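Local coordinates for protein tRNA threonylcarbamoyladenosine dehydratase (Escherichia coli, PDB 4D79) that catalyses the ATP-dependent dehydration of threonylcarbamoyladenosine at position 37 of tRNAs that read codons beginning with adenine, giving the cyclic form, at residues B[18-21]-B[27-30]; B[137-142]-B[147-152]. All coordinates share one frame; numbering follows the deposited sequence. Where two conformers were deposited one is given.

Contact 1: residues B[18-21]-B[27-30]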
ATOM      1  N   ARG B  18     -19.244  -2.027  -6.720  1.00 17.17           N
ATOM      2  CA  ARG B  18     -19.153  -1.583  -8.113  1.00 22.71           C
ATOM      3  C   ARG B  18     -17.940  -2.173  -8.817  1.00 21.06           C
ATOM      4  O   ARG B  18     -17.957  -2.319 -10.039  1.00 26.01           O
ATOM      5  CB  ARG B  18     -19.106  -0.053  -8.208  1.00 22.64           C
ATOM      6  CG  ARG B  18     -20.445   0.616  -7.812  1.00 28.71           C
ATOM      7  CD  ARG B  18     -20.554   2.059  -8.289  1.00 42.53           C
ATOM      8  NE  ARG B  18     -19.342   2.824  -8.037  1.00 42.16           N
ATOM      9  CZ  ARG B  18     -19.074   3.461  -6.904  1.00 57.26           C
ATOM     10  NH1 ARG B  18     -19.934   3.430  -5.899  1.00 37.18           N
ATOM     11  NH2 ARG B  18     -17.939   4.131  -6.778  1.00 36.36           N
ATOM     12  N   LEU B  19     -16.933  -2.584  -8.063  1.00 18.92           N
ATOM     13  CA  LEU B  19     -15.727  -3.163  -8.629  1.00 15.34           C
ATOM     14  C   LEU B  19     -15.799  -4.689  -8.726  1.00 16.51           C
ATOM     15  O   LEU B  19     -15.575  -5.252  -9.797  1.00 22.73           O
ATOM     16  CB  LEU B  19     -14.538  -2.744  -7.768  1.00 21.54           C
ATOM     17  CG  LEU B  19     -13.178  -3.271  -8.244  1.00 20.97           C
ATOM     18  CD1 LEU B  19     -12.831  -2.836  -9.646  1.00 19.71           C
ATOM     19  CD2 LEU B  19     -12.102  -2.845  -7.267  1.00 22.92           C
ATOM     20  N   TYR B  20     -16.142  -5.357  -7.638  1.00 18.41           N
ATOM     21  CA  TYR B  20     -16.137  -6.818  -7.580  1.00 20.01           C
ATOM     22  C   TYR B  20     -17.497  -7.442  -7.840  1.00 18.01           C
ATOM     23  O   TYR B  20     -17.568  -8.647  -8.102  1.00 19.84           O
ATOM     24  CB  TYR B  20     -15.645  -7.280  -6.211  1.00 19.74           C
ATOM     25  CG  TYR B  20     -14.220  -6.871  -5.880  1.00 16.82           C
ATOM     26  CD1 TYR B  20     -13.142  -7.599  -6.348  1.00 23.18           C
ATOM     27  CD2 TYR B  20     -13.984  -5.782  -5.043  1.00 20.08           C
ATOM     28  CE1 TYR B  20     -11.843  -7.236  -6.008  1.00 17.60           C
ATOM     29  CE2 TYR B  20     -12.743  -5.412  -4.708  1.00 22.09           C
ATOM     30  CZ  TYR B  20     -11.661  -6.137  -5.189  1.00 22.28           C
ATOM     31  OH  TYR B  20     -10.412  -5.723  -4.830  1.00 25.18           O
ATOM     32  N   GLY B  21     -18.571  -6.665  -7.745  1.00 21.73           N
ATOM     33  CA  GLY B  21     -19.902  -7.186  -7.968  1.00 20.97           C
ATOM     34  C   GLY B  21     -20.666  -7.344  -6.664  1.00 19.73           C
ATOM     35  O   GLY B  21     -20.096  -7.433  -5.585  1.00 19.65           O
ATOM     36  N   LEU B  27     -20.180 -12.067  -0.275  1.00 18.94           N
ATOM     37  CA  LEU B  27     -19.145 -13.058   0.029  1.00 22.88           C
ATOM     38  C   LEU B  27     -18.133 -12.495   1.017  1.00 18.94           C
ATOM     39  O   LEU B  27     -17.729 -13.177   1.961  1.00 20.19           O
ATOM     40  CB  LEU B  27     -18.428 -13.486  -1.257  1.00 21.23           C
ATOM     41  CG  LEU B  27     -17.318 -14.531  -1.134  1.00 25.69           C
ATOM     42  CD1 LEU B  27     -17.905 -15.908  -0.765  1.00 33.99           C
ATOM     43  CD2 LEU B  27     -16.545 -14.600  -2.443  1.00 27.84           C
ATOM     44  N   PHE B  28     -17.667 -11.259   0.763  1.00 17.23           N
ATOM     45  CA  PHE B  28     -16.718 -10.612   1.652  1.00 16.55           C
ATOM     46  C   PHE B  28     -17.330 -10.370   3.030  1.00 15.70           C
ATOM     47  O   PHE B  28     -16.665 -10.581   4.068  1.00 18.42           O
ATOM     48  CB  PHE B  28     -16.212  -9.283   1.052  1.00 20.89           C
ATOM     49  CG  PHE B  28     -15.492  -9.408  -0.290  1.00 18.07           C
ATOM     50  CD1 PHE B  28     -15.057 -10.625  -0.781  1.00 19.31           C
ATOM     51  CD2 PHE B  28     -15.245  -8.255  -1.066  1.00 23.70           C
ATOM     52  CE1 PHE B  28     -14.389 -10.699  -2.019  1.00 18.58           C
ATOM     53  CE2 PHE B  28     -14.580  -8.346  -2.292  1.00 22.47           C
ATOM     54  CZ  PHE B  28     -14.159  -9.568  -2.760  1.00 20.93           C
ATOM     55  N   ALA B  29     -18.576  -9.903   3.075  1.00 16.41           N
ATOM     56  CA  ALA B  29     -19.194  -9.625   4.372  1.00 17.62           C
ATOM     57  C   ALA B  29     -19.329 -10.898   5.215  1.00 18.17           C
ATOM     58  O   ALA B  29     -19.256 -10.850   6.448  1.00 19.11           O
ATOM     59  CB  ALA B  29     -20.557  -8.966   4.179  1.00 19.91           C
ATOM     60  N   ASP B  30     -19.516 -12.031   4.565  1.00 18.50           N
ATOM     61  CA  ASP B  30     -19.690 -13.327   5.212  1.00 18.02           C
ATOM     62  C   ASP B  30     -18.360 -13.998   5.532  1.00 24.87           C
ATOM     63  O   ASP B  30     -18.348 -15.051   6.193  1.00 21.63           O
ATOM     64  CB  ASP B  30     -20.472 -14.266   4.296  1.00 20.71           C
ATOM     65  CG  ASP B  30     -21.922 -13.921   4.179  1.00 48.98           C
ATOM     66  OD1 ASP B  30     -22.421 -13.249   5.074  1.00 25.67           O
ATOM     67  OD2 ASP B  30     -22.591 -14.421   3.252  1.00 31.30           O
TER

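Contact 2: residues B[137-142]-B[147-152]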
ATOM      1  N   ALA B 137       5.282 -23.821  10.940  1.00 28.22           N
ATOM      2  CA  ALA B 137       4.205 -24.526  11.622  1.00 36.75           C
ATOM      3  C   ALA B 137       2.834 -24.089  11.096  1.00 25.36           C
ATOM      4  O   ALA B 137       1.938 -24.923  10.901  1.00 25.47           O
ATOM      5  CB  ALA B 137       4.310 -24.271  13.123  1.00 37.63           C
ATOM      6  N   LEU B 138       2.650 -22.785  10.855  1.00 25.18           N
ATOM      7  CA  LEU B 138       1.380 -22.318  10.318  1.00 24.42           C
ATOM      8  C   LEU B 138       1.167 -22.865   8.912  1.00 27.56           C
ATOM      9  O   LEU B 138       0.095 -23.387   8.590  1.00 21.95           O
ATOM     10  CB  LEU B 138       1.326 -20.778  10.314  1.00 23.16           C
ATOM     11  CG  LEU B 138       0.048 -20.129   9.758  1.00 26.19           C
ATOM     12  CD1 LEU B 138      -1.125 -20.508  10.646  1.00 27.45           C
ATOM     13  CD2 LEU B 138       0.189 -18.616   9.672  1.00 26.64           C
ATOM     14  N   ILE B 139       2.191 -22.767   8.062  1.00 21.96           N
ATOM     15  CA  ILE B 139       2.046 -23.183   6.667  1.00 24.58           C
ATOM     16  C   ILE B 139       1.770 -24.671   6.568  1.00 23.20           C
ATOM     17  O   ILE B 139       0.892 -25.098   5.808  1.00 25.18           O
ATOM     18  CB  ILE B 139       3.290 -22.775   5.861  1.00 23.83           C
ATOM     19  CG1 ILE B 139       3.285 -21.254   5.690  1.00 22.72           C
ATOM     20  CG2 ILE B 139       3.351 -23.473   4.478  1.00 26.50           C
ATOM     21  CD1 ILE B 139       4.574 -20.757   5.205  1.00 31.92           C
ATOM     22  N   ALA B 140       2.538 -25.485   7.308  1.00 23.99           N
ATOM     23  CA  ALA B 140       2.356 -26.931   7.265  1.00 34.47           C
ATOM     24  C   ALA B 140       0.944 -27.315   7.698  1.00 25.89           C
ATOM     25  O   ALA B 140       0.283 -28.121   7.035  1.00 25.53           O
ATOM     26  CB  ALA B 140       3.427 -27.605   8.125  1.00 31.92           C
ATOM     27  N   TYR B 141       0.434 -26.680   8.753  1.00 25.98           N
ATOM     28  CA  TYR B 141      -0.910 -26.973   9.228  1.00 25.88           C
ATOM     29  C   TYR B 141      -1.975 -26.577   8.207  1.00 24.03           C
ATOM     30  O   TYR B 141      -2.886 -27.367   7.912  1.00 21.61           O
ATOM     31  CB  TYR B 141      -1.165 -26.280  10.566  1.00 24.60           C
ATOM     32  CG  TYR B 141      -2.482 -26.737  11.151  1.00 23.24           C
ATOM     33  CD1 TYR B 141      -2.554 -27.903  11.928  1.00 28.24           C
ATOM     34  CD2 TYR B 141      -3.643 -26.070  10.858  1.00 22.87           C
ATOM     35  CE1 TYR B 141      -3.776 -28.359  12.437  1.00 32.82           C
ATOM     36  CE2 TYR B 141      -4.867 -26.496  11.359  1.00 27.36           C
ATOM     37  CZ  TYR B 141      -4.918 -27.659  12.132  1.00 27.19           C
ATOM     38  OH  TYR B 141      -6.121 -28.058  12.611  1.00 26.41           O
ATOM     39  N   CYS B 142      -1.913 -25.341   7.663  1.00 20.87           N
ATOM     40  CA  CYS B 142      -2.939 -24.945   6.716  1.00 23.19           C
ATOM     41  C   CYS B 142      -2.858 -25.769   5.448  1.00 25.39           C
ATOM     42  O   CYS B 142      -3.891 -26.157   4.900  1.00 24.13           O
ATOM     43  CB  CYS B 142      -2.815 -23.445   6.367  1.00 23.65           C
ATOM     44  SG  CYS B 142      -3.241 -22.455   7.792  1.00 25.96           S
ATOM     45  N   ILE B 147      -6.655 -25.521   4.282  1.00 21.14           N
ATOM     46  CA  ILE B 147      -7.139 -24.202   4.687  1.00 20.90           C
ATOM     47  C   ILE B 147      -6.567 -23.175   3.710  1.00 18.51           C
ATOM     48  O   ILE B 147      -5.341 -23.158   3.510  1.00 21.57           O
ATOM     49  CB  ILE B 147      -6.699 -23.897   6.117  1.00 21.70           C
ATOM     50  CG1 ILE B 147      -7.301 -24.913   7.122  1.00 25.75           C
ATOM     51  CG2 ILE B 147      -7.015 -22.436   6.478  1.00 20.39           C
ATOM     52  CD1 ILE B 147      -6.792 -24.741   8.504  1.00 24.86           C
ATOM     53  N   PRO B 148      -7.394 -22.350   3.060  1.00 17.80           N
ATOM     54  CA  PRO B 148      -6.847 -21.368   2.105  1.00 22.87           C
ATOM     55  C   PRO B 148      -5.859 -20.441   2.786  1.00 18.43           C
ATOM     56  O   PRO B 148      -6.134 -19.853   3.832  1.00 20.06           O
ATOM     57  CB  PRO B 148      -8.083 -20.607   1.601  1.00 20.39           C
ATOM     58  CG  PRO B 148      -9.228 -21.561   1.842  1.00 23.80           C
ATOM     59  CD  PRO B 148      -8.872 -22.301   3.113  1.00 19.99           C
ATOM     60  N   LEU B 149      -4.696 -20.342   2.194  1.00 17.50           N
ATOM     61  CA  LEU B 149      -3.584 -19.628   2.786  1.00 19.17           C
ATOM     62  C   LEU B 149      -2.829 -18.889   1.706  1.00 22.40           C
ATOM     63  O   LEU B 149      -2.605 -19.423   0.619  1.00 20.40           O
ATOM     64  CB  LEU B 149      -2.615 -20.583   3.473  1.00 18.82           C
ATOM     65  CG  LEU B 149      -1.240 -20.075   3.912  1.00 24.99           C
ATOM     66  CD1 LEU B 149      -1.358 -19.349   5.186  1.00 27.65           C
ATOM     67  CD2 LEU B 149      -0.277 -21.234   4.005  1.00 46.30           C
ATOM     68  N   VAL B 150      -2.371 -17.701   2.039  1.00 18.80           N
ATOM     69  CA  VAL B 150      -1.357 -17.025   1.243  1.00 20.06           C
ATOM     70  C   VAL B 150      -0.261 -16.582   2.194  1.00 18.06           C
ATOM     71  O   VAL B 150      -0.534 -16.027   3.263  1.00 23.70           O
ATOM     72  CB  VAL B 150      -1.922 -15.859   0.403  1.00 18.52           C
ATOM     73  CG1 VAL B 150      -2.683 -14.826   1.233  1.00 17.42           C
ATOM     74  CG2 VAL B 150      -0.779 -15.205  -0.410  1.00 19.26           C
ATOM     75  N   THR B 151       0.978 -16.900   1.849  0.64 22.20           N
ATOM     76  CA  THR B 151       2.104 -16.522   2.676  0.64 20.47           C
ATOM     77  C   THR B 151       2.887 -15.433   1.955  0.64 23.83           C
ATOM     78  O   THR B 151       2.667 -15.141   0.779  0.64 17.50           O
ATOM     79  CB  THR B 151       3.004 -17.730   3.011  0.64 21.41           C
ATOM     80  OG1 THR B 151       4.014 -17.348   3.974  0.64 21.41           O
ATOM     81  CG2 THR B 151       3.699 -18.263   1.771  0.64 24.33           C
ATOM     82  N   THR B 152       3.772 -14.803   2.702  1.00 24.73           N
ATOM     83  CA  THR B 152       4.560 -13.694   2.208  1.00 27.90           C
ATOM     84  C   THR B 152       6.011 -13.991   2.526  1.00 29.65           C
ATOM     85  O   THR B 152       6.327 -14.445   3.627  1.00 29.30           O
ATOM     86  CB  THR B 152       4.099 -12.352   2.820  1.00 35.20           C
ATOM     87  OG1 THR B 152       4.065 -12.450   4.248  1.00 42.87           O
ATOM     88  CG2 THR B 152       2.684 -11.970   2.341  1.00 29.85           C
TER

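Contact 1: residues B[18-21]-B[27-30]
Y20 and F28 form a T-shaped (edge-to-face) aromatic pair between two consecutive helices, 7-20 and 22-29, that precede the first strand of the ThiF-family Rossmann-like fold. The ring of F28 presents its edge, and the ring of Y20 receives it on a face. The two planes stand at 75°, and the ring centroids are 5.3 Å apart. The meeting point is not over the middle of the tyrosine ring. F28 CE2 sits toward the rim, near the CG and CD2 side. L19 CG lies 4.1 Å from the plane of the Y20 ring on the other side, so L19 and F28 lie over opposite faces of the tyrosine ring. Both aromatic side chains point toward the other segment. Both have CG beside the backbone N and anti to the carbonyl carbon (chi1 -62° for Y20, -60° for F28), which turns the rings into the space between the helices. G21 makes the bend there, with positive phi, and stands at the N-cap position of helix 22-29. M261 of helix 242-266 touches both side chains, and M243 of the second subunit packs on Y20. The closest approach is F28 CE2 to Y20 CD2, at 3.8 Å.

Contact 2: residues B[137-142]-B[147-152]
I147 N donates a backbone hydrogen bond to C142 O, 2.9 Å long. It ties the loop before strand 149-152 back to the C-terminal part of helix 132-144.

The other contacts are apolar. C142 packs on I147, with C142 CB 3.9 Å from I147 CB. Its SG sits beside the backbone N (chi1 -69°) and comes within 4.0 Å of I147 CG2. The same C142 CB also meets L149 CB at 4.1 Å, so this cysteine touches two residues of segment 147-152. I147 CD1 reaches the ring of Y141 at CE2, 3.9 Å away. One turn earlier in the helix, I139 and L149 cross at about a right angle. The branch that touches is L149 CD2, which is 3.9 Å from I139 CG1.

One polar group borders this apolar layer. I139 CD1 packs 3.7 Å from T151 OG1. That hydroxyl is hydrogen-bonded to D127 OD2 on the neighbouring strand 124-127, and more weakly to K135 NZ.

I139 also touches L181 and L185 of helix 176-189, and Y141 packs on helix 114-118. The axes of helix segment 137-142 and strand 149-152 run nearly antiparallel (156°) and approach to 9.6 Å. This is the returning half of a beta-alpha-beta crossover, strand 124-127, helix 132-144, strand 149-152, as in Rossmann-like folds.

In the fold
Contact 1 comes first along the chain and closes before contact 2 begins. Their centres are 24 Å apart, and their nearest atoms are about 11 Å apart without touching. Contact 1 joins helices 7-20 and 22-29, just before strand 32-36 enters the mixed sheet. Contact 2 packs helix 132-144 on strand 149-152 of that sheet, with strand 124-127 lying between 32-36 and 149-152. Both belong to the ThiF-family part of the protein. Contact 1 is farther from the chain centre and lies at the dimer interface, with the second subunit beside it. Contact 2 is more central, on an inner strand. The side chain of T151 is about 11 Å from the bound ATP and does not touch it.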